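Long-range contacts in unsaturated glucuronyl hydrolase (Streptococcus agalactiae, PDB 2ZZR), which hydrolyses unsaturated disaccharides of hyaluronan, chondroitin and heparin, releasing the unsaturated uronic acid from both (1->3) and (1->4) glycosidic linkages: residues A[214-219]-A[272-277]; A[250-255]-A[308-313]; A[286-291]-A[304-309]; A[314-319]-A[386-391]. All blocks are in the same frame, centred on the assembly; numbering follows the deposited sequence.

Overall arrangement
Three of the four contacts meet on helix 304-318. Interaction 3 folds the preceding loop onto its first turns, interaction 2 sets its middle against helix 245-262, and interaction 4 ties its last turns to helix 376-390. Interaction 1 lies beside helix 245-262, where helix 265-280 receives a loop; Met-274 there packs on Gly-251 and Ile-255 of interaction 2. The deepest contact, interaction 2, is apolar and has no hydrogen bond across it. Interactions 1 and 3 are also buried, the latter holding a hydroxyl pair, whereas the partly exposed interaction 4 relies on charge. Tyr-253 and Arg-388 connect interactions 2 and 4 through a hydrogen bond.

Interaction 1 of 4, residues A[214-219]-A[272-277]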
# COMPACT_ATOMS: atom_id res chain seq x y z
N SER A 214 -16.64 -0.50 10.29
CA SER A 214 -15.19 -0.58 10.09
C SER A 214 -14.76 -1.20 8.75
O SER A 214 -13.56 -1.32 8.48
CB SER A 214 -14.48 -1.26 11.27
OG SER A 214 -14.36 -0.36 12.36
N SER A 215 -15.72 -1.59 7.92
CA SER A 215 -15.39 -2.01 6.56
C SER A 215 -15.09 -0.79 5.69
O SER A 215 -15.28 0.35 6.11
CB SER A 215 -16.52 -2.86 5.95
OG SER A 215 -17.63 -2.06 5.64
N ALA A 216 -14.62 -1.02 4.47
CA ALA A 216 -14.20 0.07 3.60
C ALA A 216 -14.97 0.08 2.29
O ALA A 216 -15.15 -0.97 1.67
CB ALA A 216 -12.70 -0.02 3.32
N PHE A 217 -15.43 1.27 1.90
CA PHE A 217 -15.79 1.54 0.51
C PHE A 217 -14.51 1.64 -0.31
O PHE A 217 -13.43 1.91 0.24
CB PHE A 217 -16.54 2.87 0.37
CG PHE A 217 -17.96 2.84 0.85
CD1 PHE A 217 -18.38 3.69 1.86
CD2 PHE A 217 -18.90 1.99 0.26
CE1 PHE A 217 -19.70 3.69 2.30
CE2 PHE A 217 -20.22 1.98 0.69
CZ PHE A 217 -20.62 2.84 1.71
N HIS A 218 -14.62 1.45 -1.61
CA HIS A 218 -13.51 1.72 -2.53
C HIS A 218 -13.51 3.21 -2.86
O HIS A 218 -12.47 3.87 -2.80
CB HIS A 218 -13.67 0.88 -3.81
CG HIS A 218 -12.78 1.29 -4.93
ND1 HIS A 218 -11.60 0.64 -5.23
CD2 HIS A 218 -12.90 2.27 -5.86
CE1 HIS A 218 -11.03 1.21 -6.27
NE2 HIS A 218 -11.80 2.20 -6.67
N THR A 219 -14.70 3.71 -3.19
CA THR A 219 -14.89 5.06 -3.71
C THR A 219 -15.91 5.80 -2.85
O THR A 219 -16.86 5.19 -2.33
CB THR A 219 -15.41 4.99 -5.18
OG1 THR A 219 -14.39 4.45 -6.02
CG2 THR A 219 -15.80 6.36 -5.71
N LYS A 272 -7.76 0.22 14.91
CA LYS A 272 -8.19 -0.96 15.65
C LYS A 272 -9.46 -1.53 15.00
O LYS A 272 -9.56 -2.74 14.80
CB LYS A 272 -8.40 -0.62 17.13
CG LYS A 272 -7.07 -0.50 17.92
CD LYS A 272 -7.18 0.41 19.17
CE LYS A 272 -8.10 -0.15 20.26
NZ LYS A 272 -7.62 -1.39 20.92
N GLY A 273 -10.38 -0.66 14.63
CA GLY A 273 -11.62 -1.08 13.97
C GLY A 273 -11.36 -1.82 12.66
O GLY A 273 -11.82 -2.95 12.47
N MET A 274 -10.61 -1.18 11.77
CA MET A 274 -10.35 -1.75 10.44
C MET A 274 -9.51 -3.02 10.50
O MET A 274 -9.74 -3.96 9.74
CB MET A 274 -9.69 -0.72 9.51
CG MET A 274 -10.54 0.53 9.25
SD MET A 274 -10.05 1.43 7.77
CE MET A 274 -10.65 0.34 6.47
N THR A 275 -8.53 -3.05 11.40
CA THR A 275 -7.63 -4.19 11.51
C THR A 275 -8.35 -5.39 12.11
O THR A 275 -8.18 -6.52 11.63
CB THR A 275 -6.36 -3.82 12.30
OG1 THR A 275 -5.75 -2.68 11.67
CG2 THR A 275 -5.37 -4.97 12.33
N ASN A 276 -9.16 -5.16 13.14
CA ASN A 276 -9.89 -6.27 13.77
C ASN A 276 -10.88 -6.87 12.78
O ASN A 276 -11.04 -8.08 12.74
CB ASN A 276 -10.59 -5.82 15.05
CG ASN A 276 -9.61 -5.42 16.14
OD1 ASN A 276 -8.40 -5.43 15.93
ND2 ASN A 276 -10.14 -5.06 17.31
N TYR A 277 -11.50 -6.01 11.98
CA TYR A 277 -12.42 -6.45 10.93
C TYR A 277 -11.70 -7.39 9.96
O TYR A 277 -12.22 -8.46 9.62
CB TYR A 277 -12.96 -5.22 10.20
CG TYR A 277 -13.96 -5.53 9.12
CD1 TYR A 277 -15.34 -5.47 9.38
CD2 TYR A 277 -13.54 -5.85 7.83
CE1 TYR A 277 -16.27 -5.75 8.37
CE2 TYR A 277 -14.46 -6.13 6.82
CZ TYR A 277 -15.82 -6.08 7.10
OH TYR A 277 -16.73 -6.35 6.10
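The phenol ring of Tyr-277 carries the backbone of Ser-214 and Ser-215 on one face: Ser-215 CA stands over the middle of the ring, 4.1 Å above its plane, while Ser-214 C sits closer to the rim. Ser-215 CB touches the far end of the ring, 3.5 Å from Tyr-277 CZ. With CG trans to its own backbone nitrogen (chi1 -178°), Tyr-277 lays its ring along the incoming loop. Its OH is bound by Ser-243 OG, and Arg-281 makes a cation-pi contact with the ring. The loop concerned leads from helix 192-209 into strand 219-222, and its partner, helix 265-280, runs roughly antiparallel to helix 245-262 in the helical barrel of this glycoside hydrolase family 88 enzyme. Ser-214 comes very close to that helix, its OG lying 3.3 Å from Gly-273 CA, an approach made possible by the lack of a side chain at Gly-273. The same hydroxyl is bonded to Lys-7 O, so the N-terminal region joins the loop here, and Ser-215 OG is held by Asp-213. Met-274 passes Ser-214 O with its CG at 3.6 Å. A bend in its chain at chi3 (73°) then brings the methyl CE to 3.8 Å from Ala-216 CB, while the sulfur packs on Ile-255 of helix 245-262.

Interaction 2 of 4, residues A[250-255]-A[308-313]; sequences WGIYGI and ATAVCG
Thr-309 meets Trp-250 through its methyl, CG2 lying 3.9 Å from Trp-250 CE3 and approaching the six-membered ring obliquely. Its chi1 of -56° puts OG1 beside its own backbone nitrogen, where it bonds to Ser-305 O, and turns CG2 to the tryptophan, a probable substrate-binding residue. Thr-309 O lies against Tyr-253 CB. At Ala-310 the contact passes to Ile-252, whose CG2 rests 3.8 Å from Ala-310 O, with Ile-252 CD1 beside the alanine methyl. These helices run nearly parallel, at 28°, with the antiparallel helix 265-280 between them in sequence, as inner helices do in the (alpha/alpha)6 barrel; their axes come within 7.6 Å. Cys-312 places CB over the face of the Tyr-253 ring in a CH-pi contact, 3.8 Å from the centroid and 18° off the normal, and its SG makes an oblique sulfur-aromatic contact at 5.1 Å from the same centroid. The Tyr-253 ring also meets Trp-397 edge-to-face. Gly-313 brings the backbones together: its CA is 3.7 Å from Tyr-253 CA and 3.6 Å from Ile-252 O.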
# COMPACT_ATOMS: atom_id res chain seq x y z
N TRP A 250 -5.61 -1.05 2.48
CA TRP A 250 -5.19 0.34 2.26
C TRP A 250 -5.50 1.19 3.50
O TRP A 250 -4.73 2.07 3.85
CB TRP A 250 -5.88 0.96 1.05
CG TRP A 250 -5.48 0.42 -0.31
CD1 TRP A 250 -6.33 0.14 -1.35
CD2 TRP A 250 -4.15 0.14 -0.79
NE1 TRP A 250 -5.62 -0.31 -2.44
CE2 TRP A 250 -4.28 -0.32 -2.13
CE3 TRP A 250 -2.87 0.21 -0.23
CZ2 TRP A 250 -3.18 -0.71 -2.91
CZ3 TRP A 250 -1.76 -0.17 -1.01
CH2 TRP A 250 -1.93 -0.63 -2.34
N GLY A 251 -6.64 0.92 4.15
CA GLY A 251 -6.99 1.58 5.40
C GLY A 251 -6.03 1.20 6.52
O GLY A 251 -5.51 2.07 7.22
N ILE A 252 -5.78 -0.10 6.65
CA ILE A 252 -4.90 -0.64 7.70
C ILE A 252 -3.50 -0.04 7.66
O ILE A 252 -2.91 0.21 8.71
CB ILE A 252 -4.85 -2.19 7.69
CG1 ILE A 252 -6.23 -2.74 8.06
CG2 ILE A 252 -3.79 -2.74 8.66
CD1 ILE A 252 -6.43 -4.20 7.67
N TYR A 253 -2.98 0.22 6.46
CA TYR A 253 -1.65 0.83 6.33
C TYR A 253 -1.73 2.35 6.23
O TYR A 253 -0.95 3.06 6.85
CB TYR A 253 -0.89 0.21 5.15
CG TYR A 253 0.61 0.46 5.13
CD1 TYR A 253 1.35 0.17 3.98
CD2 TYR A 253 1.30 0.98 6.24
CE1 TYR A 253 2.74 0.38 3.93
CE2 TYR A 253 2.69 1.20 6.20
CZ TYR A 253 3.40 0.89 5.04
OH TYR A 253 4.76 1.10 4.98
N GLY A 254 -2.70 2.86 5.47
CA GLY A 254 -2.82 4.31 5.30
C GLY A 254 -3.06 5.07 6.60
O GLY A 254 -2.57 6.19 6.76
N ILE A 255 -3.80 4.46 7.52
CA ILE A 255 -4.11 5.12 8.79
C ILE A 255 -2.84 5.35 9.65
O ILE A 255 -2.55 6.49 10.00
CB ILE A 255 -5.24 4.40 9.60
CG1 ILE A 255 -6.58 4.53 8.86
CG2 ILE A 255 -5.34 5.00 11.01
CD1 ILE A 255 -7.68 3.61 9.40
N ALA A 308 -0.00 -8.73 2.55
CA ALA A 308 1.31 -8.08 2.64
C ALA A 308 1.18 -6.63 3.11
O ALA A 308 1.91 -6.19 4.00
CB ALA A 308 2.04 -8.14 1.31
N THR A 309 0.23 -5.91 2.52
CA THR A 309 -0.04 -4.51 2.87
C THR A 309 -0.49 -4.36 4.33
O THR A 309 -0.02 -3.47 5.05
CB THR A 309 -1.08 -3.91 1.89
OG1 THR A 309 -0.60 -4.08 0.55
CG2 THR A 309 -1.30 -2.42 2.13
N ALA A 310 -1.38 -5.25 4.77
CA ALA A 310 -1.85 -5.25 6.16
C ALA A 310 -0.72 -5.53 7.16
O ALA A 310 -0.69 -4.94 8.25
CB ALA A 310 -2.99 -6.25 6.35
N VAL A 311 0.20 -6.42 6.79
CA VAL A 311 1.36 -6.69 7.65
C VAL A 311 2.16 -5.41 7.87
O VAL A 311 2.50 -5.08 9.02
CB VAL A 311 2.24 -7.85 7.11
CG1 VAL A 311 3.60 -7.87 7.84
CG2 VAL A 311 1.53 -9.20 7.29
N CYS A 312 2.46 -4.69 6.80
CA CYS A 312 3.19 -3.41 6.90
C CYS A 312 2.46 -2.42 7.81
O CYS A 312 3.08 -1.75 8.65
CB CYS A 312 3.43 -2.79 5.52
SG CYS A 312 4.51 -3.77 4.47
N GLY A 313 1.13 -2.34 7.64
CA GLY A 313 0.29 -1.44 8.44
C GLY A 313 0.31 -1.77 9.92
O GLY A 313 0.43 -0.88 10.77

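Interaction 3 of 4, residues A[286-291]-A[304-309]. With SO4 (sulfate ion), chain C; SO4 (sulfate ion), chain D.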
# COMPACT_ATOMS: atom_id res chain seq x y z
N LYS A 286 -4.39 -17.56 7.56
CA LYS A 286 -4.28 -16.12 7.85
C LYS A 286 -3.90 -15.25 6.64
O LYS A 286 -3.38 -14.14 6.80
CB LYS A 286 -3.32 -15.86 9.03
CG LYS A 286 -3.49 -16.79 10.24
CD LYS A 286 -4.90 -16.79 10.82
CE LYS A 286 -4.97 -17.56 12.14
NZ LYS A 286 -4.69 -19.03 11.98
N VAL A 287 -4.19 -15.75 5.44
CA VAL A 287 -3.95 -14.98 4.22
C VAL A 287 -5.28 -14.68 3.54
O VAL A 287 -5.99 -15.59 3.11
CB VAL A 287 -2.95 -15.70 3.25
CG1 VAL A 287 -2.88 -14.97 1.92
CG2 VAL A 287 -1.57 -15.78 3.89
N SER A 288 -5.60 -13.39 3.46
CA SER A 288 -6.89 -12.93 2.96
C SER A 288 -7.25 -13.51 1.60
O SER A 288 -6.43 -13.53 0.69
CB SER A 288 -6.87 -11.40 2.85
OG SER A 288 -5.84 -10.99 1.97
N TYR A 289 -8.49 -13.99 1.49
CA TYR A 289 -9.10 -14.23 0.18
C TYR A 289 -9.27 -12.86 -0.47
O TYR A 289 -9.23 -11.83 0.22
CB TYR A 289 -10.43 -14.97 0.32
CG TYR A 289 -10.26 -16.47 0.48
CD1 TYR A 289 -10.45 -17.33 -0.60
CD2 TYR A 289 -9.89 -17.02 1.71
CE1 TYR A 289 -10.29 -18.71 -0.46
CE2 TYR A 289 -9.71 -18.40 1.85
CZ TYR A 289 -9.93 -19.24 0.76
OH TYR A 289 -9.76 -20.60 0.90
N TRP A 290 -9.43 -12.83 -1.79
CA TRP A 290 -9.46 -11.56 -2.51
C TRP A 290 -10.62 -10.67 -2.07
O TRP A 290 -10.55 -9.43 -2.13
CB TRP A 290 -9.48 -11.80 -4.02
CG TRP A 290 -10.78 -12.31 -4.55
CD1 TRP A 290 -11.19 -13.62 -4.63
CD2 TRP A 290 -11.85 -11.52 -5.07
NE1 TRP A 290 -12.45 -13.69 -5.18
CE2 TRP A 290 -12.88 -12.41 -5.45
CE3 TRP A 290 -12.05 -10.15 -5.25
CZ2 TRP A 290 -14.08 -11.97 -6.00
CZ3 TRP A 290 -13.24 -9.71 -5.79
CH2 TRP A 290 -14.24 -10.62 -6.17
N ASP A 291 -11.69 -11.32 -1.64
CA ASP A 291 -12.81 -10.65 -0.99
C ASP A 291 -13.03 -11.33 0.34
O ASP A 291 -13.05 -12.56 0.42
CB ASP A 291 -14.07 -10.72 -1.86
CG ASP A 291 -15.13 -9.76 -1.39
OD1 ASP A 291 -15.54 -8.90 -2.19
OD2 ASP A 291 -15.55 -9.86 -0.22
N THR A 304 -2.91 -12.12 -1.87
CA THR A 304 -1.76 -12.01 -0.98
C THR A 304 -1.30 -10.56 -0.83
O THR A 304 -0.73 -10.20 0.20
CB THR A 304 -0.58 -12.86 -1.46
OG1 THR A 304 -0.31 -12.56 -2.84
CG2 THR A 304 -0.90 -14.34 -1.32
N SER A 305 -1.54 -9.73 -1.85
CA SER A 305 -1.10 -8.32 -1.78
C SER A 305 -1.82 -7.56 -0.67
O SER A 305 -1.24 -6.67 -0.06
CB SER A 305 -1.25 -7.59 -3.13
OG SER A 305 -2.60 -7.29 -3.44
N ALA A 306 -3.07 -7.94 -0.40
CA ALA A 306 -3.84 -7.33 0.69
C ALA A 306 -3.21 -7.69 2.03
O ALA A 306 -3.09 -6.85 2.92
CB ALA A 306 -5.29 -7.79 0.64
N THR A 307 -2.80 -8.95 2.16
CA THR A 307 -2.20 -9.44 3.39
C THR A 307 -0.81 -8.83 3.61
O THR A 307 -0.48 -8.40 4.73
CB THR A 307 -2.21 -10.99 3.43
OG1 THR A 307 -3.58 -11.44 3.45
CG2 THR A 307 -1.51 -11.53 4.67
N ALA A 308 -0.00 -8.73 2.55
CA ALA A 308 1.31 -8.08 2.64
C ALA A 308 1.18 -6.63 3.11
O ALA A 308 1.91 -6.19 4.00
CB ALA A 308 2.04 -8.14 1.31
N THR A 309 0.23 -5.91 2.52
CA THR A 309 -0.04 -4.51 2.87
C THR A 309 -0.49 -4.36 4.33
O THR A 309 -0.02 -3.47 5.05
CB THR A 309 -1.08 -3.91 1.89
OG1 THR A 309 -0.60 -4.08 0.55
CG2 THR A 309 -1.30 -2.42 2.13
S SO4 C . -10.21 -23.35 -1.08
O1 SO4 C . -10.18 -23.82 0.30
O2 SO4 C . -10.79 -22.01 -1.14
O3 SO4 C . -8.86 -23.31 -1.63
O4 SO4 C . -11.04 -24.25 -1.88
S SO4 D . -8.16 -20.49 12.66
O1 SO4 D . -8.79 -20.14 13.94
O2 SO4 D . -7.62 -19.29 12.02
O3 SO4 D . -7.08 -21.43 12.90
O4 SO4 D . -9.16 -21.08 11.78
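Ser-288 and Thr-307 join the loop that follows helix 265-280 to the opening turns of helix 304-318, so that the chain folds back on the start of its next barrel helix. The polar part of the contact is a buried hydroxyl pair: Ser-288 OG and Thr-307 OG1 are hydrogen-bonded at 2.7 Å, and either may be the donor. A chi1 of 59° tucks OG back over the Ser-288 backbone and directs it to the helix. Van der Waals contacts flank this bond. On one side, Ser-288 OG also touches Ala-306 CB at 3.5 Å, close to the probable substrate-binding Arg-246; on another, Val-287 CG1 and Thr-304 CG2 form an apolar pair at 3.8 Å. Thr-304 turns its hydroxyl to Leu-359 O, outside the contact. Lys-286 O faces Thr-307 CG2 at 3.9 Å and is buried without a polar partner in the model. Hydrogen bonds to two sulfates, probably from the crystallisation liquor, lie on the side of the loop away from the helix. Lys-286 NZ donates to O2 of one sulfate at 2.9 Å, and Tyr-289 OH to O2 of the other at 2.7 Å, this oxygen lying at the edge of the tyrosine ring and in its plane.

Interaction 4 of 4, residues A[314-319]-A[386-391]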
# COMPACT_ATOMS: atom_id res chain seq x y z
N ILE A 314 0.19 -3.05 10.24
CA ILE A 314 0.21 -3.50 11.63
C ILE A 314 1.60 -3.21 12.23
O ILE A 314 1.71 -2.67 13.34
CB ILE A 314 -0.16 -5.00 11.76
CG1 ILE A 314 -1.62 -5.23 11.34
CG2 ILE A 314 0.06 -5.50 13.19
CD1 ILE A 314 -1.98 -6.70 11.16
N HIS A 315 2.65 -3.54 11.49
CA HIS A 315 4.02 -3.28 11.93
C HIS A 315 4.21 -1.80 12.26
O HIS A 315 4.77 -1.44 13.31
CB HIS A 315 5.03 -3.74 10.87
CG HIS A 315 6.45 -3.53 11.29
ND1 HIS A 315 7.19 -4.51 11.92
CD2 HIS A 315 7.27 -2.46 11.17
CE1 HIS A 315 8.41 -4.04 12.17
NE2 HIS A 315 8.47 -2.80 11.72
N GLU A 316 3.75 -0.94 11.36
CA GLU A 316 3.83 0.51 11.56
C GLU A 316 3.09 1.00 12.80
O GLU A 316 3.66 1.72 13.63
CB GLU A 316 3.35 1.25 10.31
CG GLU A 316 3.54 2.77 10.37
CD GLU A 316 5.01 3.19 10.53
OE1 GLU A 316 5.24 4.30 11.05
OE2 GLU A 316 5.92 2.41 10.14
N MET A 317 1.82 0.61 12.94
CA MET A 317 1.00 1.07 14.07
C MET A 317 1.58 0.65 15.42
O MET A 317 1.48 1.39 16.41
CB MET A 317 -0.43 0.56 13.95
CG MET A 317 -1.40 1.18 14.97
SD MET A 317 -2.07 2.78 14.46
CE MET A 317 -0.80 3.90 15.04
N LEU A 318 2.18 -0.54 15.45
CA LEU A 318 2.75 -1.11 16.68
C LEU A 318 3.90 -0.29 17.23
O LEU A 318 4.25 -0.41 18.41
CB LEU A 318 3.20 -2.56 16.43
CG LEU A 318 2.33 -3.70 16.98
CD1 LEU A 318 0.87 -3.32 17.21
CD2 LEU A 318 2.46 -4.94 16.11
N LYS A 319 4.49 0.56 16.39
CA LYS A 319 5.53 1.48 16.85
C LYS A 319 4.97 2.49 17.86
O LYS A 319 5.70 3.00 18.71
CB LYS A 319 6.15 2.25 15.69
CG LYS A 319 6.90 1.39 14.70
CD LYS A 319 7.32 2.20 13.50
CE LYS A 319 8.04 1.33 12.47
NZ LYS A 319 8.42 2.14 11.28
N LEU A 386 9.29 -7.80 5.02
CA LEU A 386 10.50 -8.54 5.36
C LEU A 386 11.58 -7.61 5.92
O LEU A 386 12.16 -7.89 6.99
CB LEU A 386 11.01 -9.32 4.15
CG LEU A 386 10.14 -10.50 3.71
CD1 LEU A 386 10.73 -11.12 2.44
CD2 LEU A 386 9.99 -11.54 4.82
N ILE A 387 11.82 -6.51 5.20
CA ILE A 387 12.82 -5.51 5.59
C ILE A 387 12.43 -4.81 6.91
O ILE A 387 13.29 -4.59 7.77
CB ILE A 387 13.10 -4.48 4.45
CG1 ILE A 387 13.76 -5.17 3.23
CG2 ILE A 387 13.94 -3.28 4.93
CD1 ILE A 387 15.15 -5.80 3.49
N ARG A 388 11.14 -4.50 7.07
CA ARG A 388 10.63 -3.97 8.34
C ARG A 388 10.99 -4.86 9.53
O ARG A 388 11.42 -4.37 10.57
CB ARG A 388 9.11 -3.79 8.29
CG ARG A 388 8.65 -2.47 7.66
CD ARG A 388 7.13 -2.46 7.51
NE ARG A 388 6.63 -1.14 7.12
CZ ARG A 388 6.39 -0.14 7.97
NH1 ARG A 388 6.59 -0.31 9.28
NH2 ARG A 388 5.96 1.03 7.51
N PHE A 389 10.80 -6.17 9.37
CA PHE A 389 11.05 -7.12 10.45
C PHE A 389 12.54 -7.27 10.74
O PHE A 389 12.94 -7.48 11.89
CB PHE A 389 10.47 -8.49 10.09
CG PHE A 389 9.04 -8.68 10.48
CD1 PHE A 389 8.06 -7.76 10.08
CD2 PHE A 389 8.66 -9.79 11.22
CE1 PHE A 389 6.72 -7.95 10.44
CE2 PHE A 389 7.33 -9.98 11.58
CZ PHE A 389 6.36 -9.07 11.19
N TYR A 390 13.33 -7.14 9.68
CA TYR A 390 14.75 -7.47 9.71
C TYR A 390 15.65 -6.35 10.25
O TYR A 390 16.68 -6.62 10.89
CB TYR A 390 15.22 -7.85 8.31
CG TYR A 390 16.59 -8.47 8.27
CD1 TYR A 390 16.79 -9.78 8.70
CD2 TYR A 390 17.68 -7.74 7.82
CE1 TYR A 390 18.06 -10.36 8.67
CE2 TYR A 390 18.96 -8.31 7.79
CZ TYR A 390 19.13 -9.61 8.22
OH TYR A 390 20.38 -10.18 8.18
N LYS A 391 15.28 -5.11 9.98
CA LYS A 391 16.10 -3.98 10.40
C LYS A 391 15.22 -2.90 10.99
O LYS A 391 14.00 -3.04 11.02
CB LYS A 391 16.92 -3.44 9.22
CG LYS A 391 16.10 -2.81 8.10
CD LYS A 391 16.98 -2.31 6.96
CE LYS A 391 17.70 -1.02 7.34
NZ LYS A 391 18.49 -0.47 6.20
O HOH W 1 11.50 -1.50 10.93
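A salt-bridge network of Glu-316, Lys-319 and Arg-388 joins the C-terminal turns of helices 304-318 and 376-390. All its bonds converge on one oxygen, Glu-316 OE2. NH1 and NH2 of Arg-388 both donate to it, NH1 at 2.9 Å along the anti lone pair and NH2 at 3.0 Å from above the carboxylate plane. The oxygen lies in the guanidinium plane, although the two flat groups stand 78° apart. Lys-319 NZ completes the cluster from the syn side, 2.8 Å from Glu-316 OE2, so three donors hold a single acceptor, and the shared negative charge would be expected to offset the closeness of the two cations. A bend at chi2 (60°) carries the carboxylate of Glu-316 to this point. Arg-388 is fixed further by Glu-384 at NE and Tyr-253 OH at NH2. Its aliphatic part crosses the imidazole of His-315, with CB over one face in a CH-pi contact, 3.7 Å from the ring centroid. Next to it, the Phe-389 ring lies offset from His-315, centroids 5.5 Å apart and hardly overlapping. A water donates to Arg-388 O at 2.9 Å and meets His-315 NE2 weakly. Side chains thus bridge axes 11.1 Å apart that run in one direction, at 33°, the like-directed packing of successive inner helices typical of an (alpha/alpha)6 barrel.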